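Local coordinates for protein TssK (Serratia sp. FS14, PDB 5Y0E) that probably serves as a baseplate component of the bacterial type VI secretion system, in an assembly of three chains, at residues Pro383-Arg388 / Asp413-Met418; Arg388-Ala393 / Tyr405-Lys410. All coordinates share one frame; numbering follows the deposited sequence.

Both contacts lie in the C-terminal part of the chain, at the edge of an eight-stranded antiparallel sheet. Their centres are about 14 Å apart. They share R388 and strand 387-389. Contact 2 pairs this outermost strand with strand 404-408. Contact 1 joins the loop before it to helix 414-419, which follows strand 404-408 in the chain. Contact 2 is therefore nested inside the loop closed by contact 1. The two also touch: G386 O and E409 N make a probable hydrogen bond, and L387 packs on L408. Together they tie the edge strand to its neighbour and to the next helix. As in relatives, this end of the chain is thought to face the membrane complex.

Contact 1 (Pro383-Arg388 / Asp413-Met418); sequences PGIGLR and DLWKQM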
ATOM      1  N   PRO A 383     -20.405  40.621  15.464  1.00113.97           N
ATOM      2  CA  PRO A 383     -19.960  39.504  16.269  1.00109.44           C
ATOM      3  C   PRO A 383     -20.224  38.184  15.598  1.00107.88           C
ATOM      4  O   PRO A 383     -20.923  38.085  14.602  1.00108.96           O
ATOM      5  CB  PRO A 383     -20.817  39.638  17.518  1.00107.46           C
ATOM      6  CG  PRO A 383     -22.069  40.260  17.044  1.00112.81           C
ATOM      7  CD  PRO A 383     -21.774  41.026  15.789  1.00114.92           C
ATOM      8  N   GLY A 384     -19.622  37.161  16.175  1.00103.05           N
ATOM      9  CA  GLY A 384     -19.798  35.801  15.729  1.00 95.41           C
ATOM     10  C   GLY A 384     -20.297  34.997  16.901  1.00 88.56           C
ATOM     11  O   GLY A 384     -20.773  35.536  17.889  1.00 89.40           O
ATOM     12  N   ILE A 385     -20.219  33.689  16.799  1.00 85.48           N
ATOM     13  CA  ILE A 385     -20.652  32.885  17.935  1.00 82.34           C
ATOM     14  C   ILE A 385     -19.748  33.173  19.129  1.00 80.46           C
ATOM     15  O   ILE A 385     -18.527  33.308  18.987  1.00 82.13           O
ATOM     16  CB  ILE A 385     -20.671  31.391  17.573  1.00 78.42           C
ATOM     17  CG1 ILE A 385     -21.812  31.104  16.608  1.00 81.94           C
ATOM     18  CG2 ILE A 385     -20.866  30.554  18.803  1.00 81.49           C
ATOM     19  CD1 ILE A 385     -21.372  30.907  15.211  1.00 88.89           C
ATOM     20  N   GLY A 386     -20.351  33.317  20.309  1.00 78.88           N
ATOM     21  CA  GLY A 386     -19.592  33.675  21.479  1.00 79.10           C
ATOM     22  C   GLY A 386     -18.770  32.521  22.014  1.00 76.60           C
ATOM     23  O   GLY A 386     -19.122  31.353  21.899  1.00 73.44           O
ATOM     24  N   LEU A 387     -17.655  32.879  22.625  1.00 75.16           N
ATOM     25  CA  LEU A 387     -16.736  31.943  23.244  1.00 70.04           C
ATOM     26  C   LEU A 387     -16.694  32.223  24.734  1.00 71.54           C
ATOM     27  O   LEU A 387     -16.395  33.340  25.149  1.00 78.83           O
ATOM     28  CB  LEU A 387     -15.343  32.051  22.638  1.00 68.73           C
ATOM     29  CG  LEU A 387     -15.400  31.837  21.131  1.00 69.93           C
ATOM     30  CD1 LEU A 387     -14.178  32.362  20.402  1.00 68.55           C
ATOM     31  CD2 LEU A 387     -15.600  30.372  20.899  1.00 68.26           C
ATOM     32  N   ARG A 388     -16.994  31.213  25.531  1.00 68.30           N
ATOM     33  CA  ARG A 388     -17.024  31.327  26.978  1.00 68.74           C
ATOM     34  C   ARG A 388     -15.861  30.517  27.529  1.00 62.89           C
ATOM     35  O   ARG A 388     -15.712  29.339  27.197  1.00 60.69           O
ATOM     36  CB  ARG A 388     -18.360  30.822  27.517  1.00 72.77           C
ATOM     37  CG  ARG A 388     -18.404  30.557  29.004  1.00 76.48           C
ATOM     38  CD  ARG A 388     -19.790  30.057  29.398  1.00 88.69           C
ATOM     39  NE  ARG A 388     -20.848  30.867  28.794  1.00 98.48           N
ATOM     40  CZ  ARG A 388     -21.314  31.993  29.324  1.00 98.94           C
ATOM     41  NH1 ARG A 388     -22.276  32.675  28.711  1.00 97.61           N
ATOM     42  NH2 ARG A 388     -20.810  32.438  30.470  1.00 98.07           N
ATOM     43  N   ASP A 413     -29.564  34.019  17.127  1.00117.89           N
ATOM     44  CA  ASP A 413     -30.105  33.654  15.842  1.00114.76           C
ATOM     45  C   ASP A 413     -28.995  33.081  14.983  1.00112.83           C
ATOM     46  O   ASP A 413     -29.232  32.244  14.130  1.00113.98           O
ATOM     47  CB  ASP A 413     -30.764  34.866  15.170  1.00119.52           C
ATOM     48  CG  ASP A 413     -31.942  35.427  15.980  1.00123.54           C
ATOM     49  OD1 ASP A 413     -31.813  35.546  17.219  1.00124.03           O
ATOM     50  OD2 ASP A 413     -32.991  35.752  15.376  1.00125.06           O
ATOM     51  N   LEU A 414     -27.752  33.468  15.254  1.00110.60           N
ATOM     52  CA  LEU A 414     -26.620  32.959  14.471  1.00108.00           C
ATOM     53  C   LEU A 414     -26.448  31.471  14.609  1.00108.74           C
ATOM     54  O   LEU A 414     -26.071  30.798  13.664  1.00108.75           O
ATOM     55  CB  LEU A 414     -25.328  33.654  14.823  1.00105.50           C
ATOM     56  CG  LEU A 414     -24.167  33.054  14.050  1.00106.31           C
ATOM     57  CD1 LEU A 414     -24.329  33.247  12.557  1.00103.06           C
ATOM     58  CD2 LEU A 414     -22.879  33.680  14.523  1.00104.88           C
ATOM     59  N   TRP A 415     -26.732  30.944  15.790  1.00108.60           N
ATOM     60  CA  TRP A 415     -26.683  29.520  16.005  1.00108.79           C
ATOM     61  C   TRP A 415     -27.502  28.728  14.978  1.00108.54           C
ATOM     62  O   TRP A 415     -27.020  27.744  14.443  1.00106.19           O
ATOM     63  CB  TRP A 415     -27.146  29.181  17.410  1.00109.49           C
ATOM     64  CG  TRP A 415     -26.803  27.806  17.732  1.00108.45           C
ATOM     65  CD1 TRP A 415     -27.642  26.829  18.139  1.00108.29           C
ATOM     66  CD2 TRP A 415     -25.510  27.219  17.633  1.00105.72           C
ATOM     67  NE1 TRP A 415     -26.946  25.660  18.317  1.00107.27           N
ATOM     68  CE2 TRP A 415     -25.631  25.881  18.008  1.00106.16           C
ATOM     69  CE3 TRP A 415     -24.262  27.702  17.270  1.00102.65           C
ATOM     70  CZ2 TRP A 415     -24.554  25.024  18.024  1.00103.90           C
ATOM     71  CZ3 TRP A 415     -23.205  26.858  17.289  1.00 98.68           C
ATOM     72  CH2 TRP A 415     -23.349  25.535  17.664  1.00 98.55           C
ATOM     73  N   LYS A 416     -28.725  29.174  14.678  1.00110.66           N
ATOM     74  CA  LYS A 416     -29.591  28.491  13.712  1.00108.90           C
ATOM     75  C   LYS A 416     -28.980  28.361  12.348  1.00106.46           C
ATOM     76  O   LYS A 416     -29.148  27.350  11.695  1.00106.17           O
ATOM     77  CB  LYS A 416     -30.936  29.179  13.556  1.00110.07           C
ATOM     78  CG  LYS A 416     -31.453  29.844  14.801  1.00113.13           C
ATOM     79  CD  LYS A 416     -31.803  28.811  15.846  1.00114.07           C
ATOM     80  CE  LYS A 416     -31.745  29.439  17.219  1.00117.07           C
ATOM     81  NZ  LYS A 416     -32.135  30.868  17.130  1.00116.68           N
ATOM     82  N   GLN A 417     -28.264  29.377  11.900  1.00105.89           N
ATOM     83  CA  GLN A 417     -27.639  29.287  10.609  1.00106.51           C
ATOM     84  C   GLN A 417     -26.644  28.148  10.640  1.00107.43           C
ATOM     85  O   GLN A 417     -26.613  27.332   9.726  1.00106.27           O
ATOM     86  CB  GLN A 417     -26.973  30.592  10.226  1.00109.11           C
ATOM     87  CG  GLN A 417     -26.885  30.797   8.728  1.00113.29           C
ATOM     88  CD  GLN A 417     -26.797  32.256   8.321  1.00113.85           C
ATOM     89  OE1 GLN A 417     -26.955  33.160   9.134  1.00110.98           O
ATOM     90  NE2 GLN A 417     -26.542  32.484   7.046  1.00114.86           N
ATOM     91  N   MET A 418     -25.837  28.084  11.693  1.00105.73           N
ATOM     92  CA  MET A 418     -24.899  27.004  11.837  1.00105.14           C
ATOM     93  C   MET A 418     -25.601  25.656  11.780  1.00104.18           C
ATOM     94  O   MET A 418     -25.213  24.815  10.984  1.00105.04           O
ATOM     95  CB  MET A 418     -24.137  27.117  13.148  1.00104.59           C
ATOM     96  CG  MET A 418     -22.970  28.090  13.130  1.00103.93           C
ATOM     97  SD  MET A 418     -21.514  27.445  12.338  1.00 92.59           S
ATOM     98  CE  MET A 418     -21.895  25.713  12.277  1.00 87.35           C
TER
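I385 and L414 form the main contact between the loop that leads into edge strand 387-389 and the first turn of helix 414-419. A short helix packs on the loop where the two outer strands of the antiparallel sheet, 366-370 and 387-389, come close together. The contact is apolar and small, with about 195 Å² buried. The two side chains cross at about a right angle. The L414 side chain sets off toward the loop, with CG anti to its backbone N (chi1 177°). This brings the CD2 branch onto the outer end of I385. I385 CG1 lies 3.5 Å from L414 CD2. The modelled gap between I385 CD1 and L414 CD2 is only 3.2 Å, which is tight for two methyl groups and doubtful in detail. I385 has an unusual chi2 of 104°, away from a staggered value, so the exact place of CD1 deserves the same caution. L414 CD2 also reaches the backbone, 3.7 Å from G384 C.

M418, one helical turn after L414, also points toward the loop and meets I385 CD1, with its CG 3.8 Å away. The chain then bends at chi2 and chi3, and M418 also rests on P370. I385 thus reaches the helix with its CG1-CD1 arm. Its backbone is hydrogen-bonded to I368 of strand 366-370, and its side chain also touches I368 and L408. The loop is therefore held by the sheet while its isoleucine meets the helix.

W415 is buried and contributes through the rim of its indole, not through a face. K410 packs on this tryptophan as well. I385 CG1 lies near the plane of the ring, at the edge of the six-membered part, 4.2 Å from W415 CE3.

Contact 2 (Arg388-Ala393 / Tyr405-Lys410); sequences RTMPVA and YFELEK
R388 and E407 form an antiparallel hydrogen-bonded pair between edge strand 387-389 and strand 404-408. The two strands make a hairpin with a long connecting loop. R388 N donates to E407 O at 2.6 Å in a nearly straight bond. The return bond, from E407 N to R388 O, is also 2.6 Å but more bent. The R388 side chain runs on to E409, which it crosses at about a right angle. A bend at chi3 (-46°) swings the guanidinium to E409. R388 NH1 and E409 OE2 form a salt bridge of 2.7 Å. E409 OE2 approaches from over a face of the guanidinium, with the two planes 17° apart, so the attraction is probably chiefly electrostatic.

T389 faces F406 in a non-hydrogen-bonded pair. Their side chains lie side by side and point the same way, with T389 OG1 3.3 Å from F406 CE1. Helix 355-365 packs on this face: L359 touches T389, and F362 meets the F406 ring.

M390 carries the pairing one step further, with M390 N hydrogen-bonded to Y405 O at 2.7 Å. Its side chain points toward strand 404-408 and meets that of E407. M390 SD is 3.8 Å from E407 CB, and M390 CE is 3.6 Å from E407 OE1.

Farther along the loop, A393 points toward Y405. Its CB stands over the centre of the phenol ring, 13° off the ring normal, in a CH-pi contact. The Y405 hydroxyl is hydrogen-bonded to H400 N, which ties the ring to the connecting loop.

Backbone bonds set the register, and van der Waals, CH-pi and salt-bridge contacts hold the side chains. The salt bridge would partly neutralise both charges on the exposed side of the edge strand.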
ATOM      1  N   ARG A 388     -16.994  31.213  25.531  1.00 68.30           N
ATOM      2  CA  ARG A 388     -17.024  31.327  26.978  1.00 68.74           C
ATOM      3  C   ARG A 388     -15.861  30.517  27.529  1.00 62.89           C
ATOM      4  O   ARG A 388     -15.712  29.339  27.197  1.00 60.69           O
ATOM      5  CB  ARG A 388     -18.360  30.822  27.517  1.00 72.77           C
ATOM      6  CG  ARG A 388     -18.404  30.557  29.004  1.00 76.48           C
ATOM      7  CD  ARG A 388     -19.790  30.057  29.398  1.00 88.69           C
ATOM      8  NE  ARG A 388     -20.848  30.867  28.794  1.00 98.48           N
ATOM      9  CZ  ARG A 388     -21.314  31.993  29.324  1.00 98.94           C
ATOM     10  NH1 ARG A 388     -22.276  32.675  28.711  1.00 97.61           N
ATOM     11  NH2 ARG A 388     -20.810  32.438  30.470  1.00 98.07           N
ATOM     12  N   THR A 389     -15.043  31.152  28.358  1.00 60.54           N
ATOM     13  CA  THR A 389     -13.966  30.448  29.038  1.00 58.25           C
ATOM     14  C   THR A 389     -14.530  29.362  29.942  1.00 55.43           C
ATOM     15  O   THR A 389     -15.542  29.553  30.609  1.00 58.54           O
ATOM     16  CB  THR A 389     -13.133  31.433  29.859  1.00 60.12           C
ATOM     17  OG1 THR A 389     -12.411  32.288  28.974  1.00 63.84           O
ATOM     18  CG2 THR A 389     -12.148  30.716  30.728  1.00 60.41           C
ATOM     19  N   MET A 390     -13.902  28.244  29.948  1.00 55.36           N
ATOM     20  CA  MET A 390     -14.369  27.210  30.839  1.00 53.65           C
ATOM     21  C   MET A 390     -13.433  27.100  32.025  1.00 54.71           C
ATOM     22  O   MET A 390     -12.219  26.981  31.846  1.00 56.25           O
ATOM     23  CB  MET A 390     -14.451  25.877  30.113  1.00 52.90           C
ATOM     24  CG  MET A 390     -15.225  25.932  28.823  1.00 52.13           C
ATOM     25  SD  MET A 390     -15.325  24.329  28.019  1.00 52.53           S
ATOM     26  CE  MET A 390     -16.417  23.432  29.085  1.00 53.37           C
ATOM     27  N   PRO A 391     -13.932  27.149  33.216  1.00 56.98           N
ATOM     28  CA  PRO A 391     -13.039  27.148  34.378  1.00 55.03           C
ATOM     29  C   PRO A 391     -12.513  25.767  34.717  1.00 52.07           C
ATOM     30  O   PRO A 391     -11.434  25.649  35.299  1.00 52.27           O
ATOM     31  CB  PRO A 391     -13.919  27.718  35.493  1.00 54.71           C
ATOM     32  CG  PRO A 391     -15.115  28.298  34.801  1.00 59.07           C
ATOM     33  CD  PRO A 391     -15.312  27.489  33.573  1.00 57.65           C
ATOM     34  N   VAL A 392     -13.257  24.721  34.378  1.00 49.88           N
ATOM     35  CA  VAL A 392     -12.721  23.368  34.384  1.00 51.61           C
ATOM     36  C   VAL A 392     -12.875  22.791  32.994  1.00 51.00           C
ATOM     37  O   VAL A 392     -13.898  22.990  32.335  1.00 51.98           O
ATOM     38  CB  VAL A 392     -13.381  22.430  35.415  1.00 53.48           C
ATOM     39  CG1 VAL A 392     -13.515  23.105  36.707  1.00 54.02           C
ATOM     40  CG2 VAL A 392     -14.714  21.907  34.925  1.00 58.91           C
ATOM     41  N   ALA A 393     -11.884  22.091  32.572  1.00 47.86           N
ATOM     42  CA  ALA A 393     -11.925  21.548  31.240  1.00 44.24           C
ATOM     43  C   ALA A 393     -12.817  20.325  31.222  1.00 46.28           C
ATOM     44  O   ALA A 393     -12.925  19.622  32.221  1.00 45.50           O
ATOM     45  CB  ALA A 393     -10.530  21.178  30.779  1.00 45.20           C
ATOM     46  N   TYR A 405      -9.633  26.576  27.520  1.00 48.05           N
ATOM     47  CA  TYR A 405     -10.745  25.897  26.891  1.00 47.98           C
ATOM     48  C   TYR A 405     -11.905  26.861  26.826  1.00 50.91           C
ATOM     49  O   TYR A 405     -12.356  27.365  27.856  1.00 53.95           O
ATOM     50  CB  TYR A 405     -11.109  24.639  27.660  1.00 44.83           C
ATOM     51  CG  TYR A 405     -10.030  23.629  27.539  1.00 44.95           C
ATOM     52  CD1 TYR A 405      -8.866  23.735  28.289  1.00 44.85           C
ATOM     53  CD2 TYR A 405     -10.147  22.585  26.649  1.00 43.78           C
ATOM     54  CE1 TYR A 405      -7.871  22.831  28.155  1.00 43.99           C
ATOM     55  CE2 TYR A 405      -9.156  21.674  26.510  1.00 44.68           C
ATOM     56  CZ  TYR A 405      -8.020  21.797  27.255  1.00 45.39           C
ATOM     57  OH  TYR A 405      -7.048  20.856  27.093  1.00 46.89           O
ATOM     58  N   PHE A 406     -12.363  27.130  25.621  1.00 51.01           N
ATOM     59  CA  PHE A 406     -13.470  28.033  25.386  1.00 51.92           C
ATOM     60  C   PHE A 406     -14.639  27.220  24.880  1.00 53.16           C
ATOM     61  O   PHE A 406     -14.520  26.518  23.877  1.00 53.56           O
ATOM     62  CB  PHE A 406     -13.085  29.100  24.372  1.00 55.24           C
ATOM     63  CG  PHE A 406     -11.955  29.950  24.811  1.00 53.43           C
ATOM     64  CD1 PHE A 406     -12.180  31.061  25.588  1.00 55.69           C
ATOM     65  CD2 PHE A 406     -10.665  29.636  24.457  1.00 56.28           C
ATOM     66  CE1 PHE A 406     -11.150  31.849  25.997  1.00 54.28           C
ATOM     67  CE2 PHE A 406      -9.620  30.431  24.870  1.00 57.90           C
ATOM     68  CZ  PHE A 406      -9.867  31.541  25.637  1.00 57.46           C
ATOM     69  N   GLU A 407     -15.756  27.299  25.575  1.00 58.08           N
ATOM     70  CA  GLU A 407     -16.983  26.747  25.038  1.00 60.67           C
ATOM     71  C   GLU A 407     -17.621  27.770  24.110  1.00 65.86           C
ATOM     72  O   GLU A 407     -17.540  28.977  24.349  1.00 66.76           O
ATOM     73  CB  GLU A 407     -17.933  26.371  26.169  1.00 60.55           C
ATOM     74  CG  GLU A 407     -19.178  25.633  25.737  1.00 66.10           C
ATOM     75  CD  GLU A 407     -19.743  24.769  26.853  1.00 67.78           C
ATOM     76  OE1 GLU A 407     -19.410  25.035  28.029  1.00 66.66           O
ATOM     77  OE2 GLU A 407     -20.502  23.826  26.550  1.00 65.12           O
ATOM     78  N   LEU A 408     -18.215  27.285  23.026  1.00 66.12           N
ATOM     79  CA  LEU A 408     -19.003  28.135  22.150  1.00 69.04           C
ATOM     80  C   LEU A 408     -20.368  28.391  22.768  1.00 74.26           C
ATOM     81  O   LEU A 408     -20.991  27.485  23.326  1.00 72.93           O
ATOM     82  CB  LEU A 408     -19.169  27.492  20.781  1.00 65.14           C
ATOM     83  CG  LEU A 408     -17.988  27.652  19.826  1.00 63.99           C
ATOM     84  CD1 LEU A 408     -16.802  26.833  20.264  1.00 61.06           C
ATOM     85  CD2 LEU A 408     -18.388  27.265  18.425  1.00 64.69           C
ATOM     86  N   GLU A 409     -20.773  29.649  22.770  1.00 78.10           N
ATOM     87  CA  GLU A 409     -22.032  30.020  23.371  1.00 79.23           C
ATOM     88  C   GLU A 409     -23.117  29.687  22.418  1.00 84.47           C
ATOM     89  O   GLU A 409     -23.103  30.114  21.286  1.00 84.72           O
ATOM     90  CB  GLU A 409     -22.074  31.502  23.691  1.00 81.63           C
ATOM     91  CG  GLU A 409     -20.900  31.988  24.513  1.00 83.12           C
ATOM     92  CD  GLU A 409     -21.203  33.247  25.295  1.00 86.34           C
ATOM     93  OE1 GLU A 409     -21.824  34.163  24.736  1.00 89.22           O
ATOM     94  OE2 GLU A 409     -20.823  33.322  26.472  1.00 89.02           O
ATOM     95  N   LYS A 410     -24.052  28.890  22.890  1.00 87.54           N
ATOM     96  CA  LYS A 410     -25.172  28.509  22.083  1.00 91.54           C
ATOM     97  C   LYS A 410     -26.274  29.491  22.377  1.00 95.22           C
ATOM     98  O   LYS A 410     -26.352  30.053  23.449  1.00 91.74           O
ATOM     99  CB  LYS A 410     -25.603  27.099  22.425  1.00 95.89           C
ATOM    100  CG  LYS A 410     -24.441  26.135  22.538  1.00 92.87           C
ATOM    101  CD  LYS A 410     -24.894  24.697  22.409  1.00 94.61           C
ATOM    102  CE  LYS A 410     -25.729  24.503  21.166  1.00 96.10           C
ATOM    103  NZ  LYS A 410     -25.515  23.169  20.555  1.00 93.14           N
TER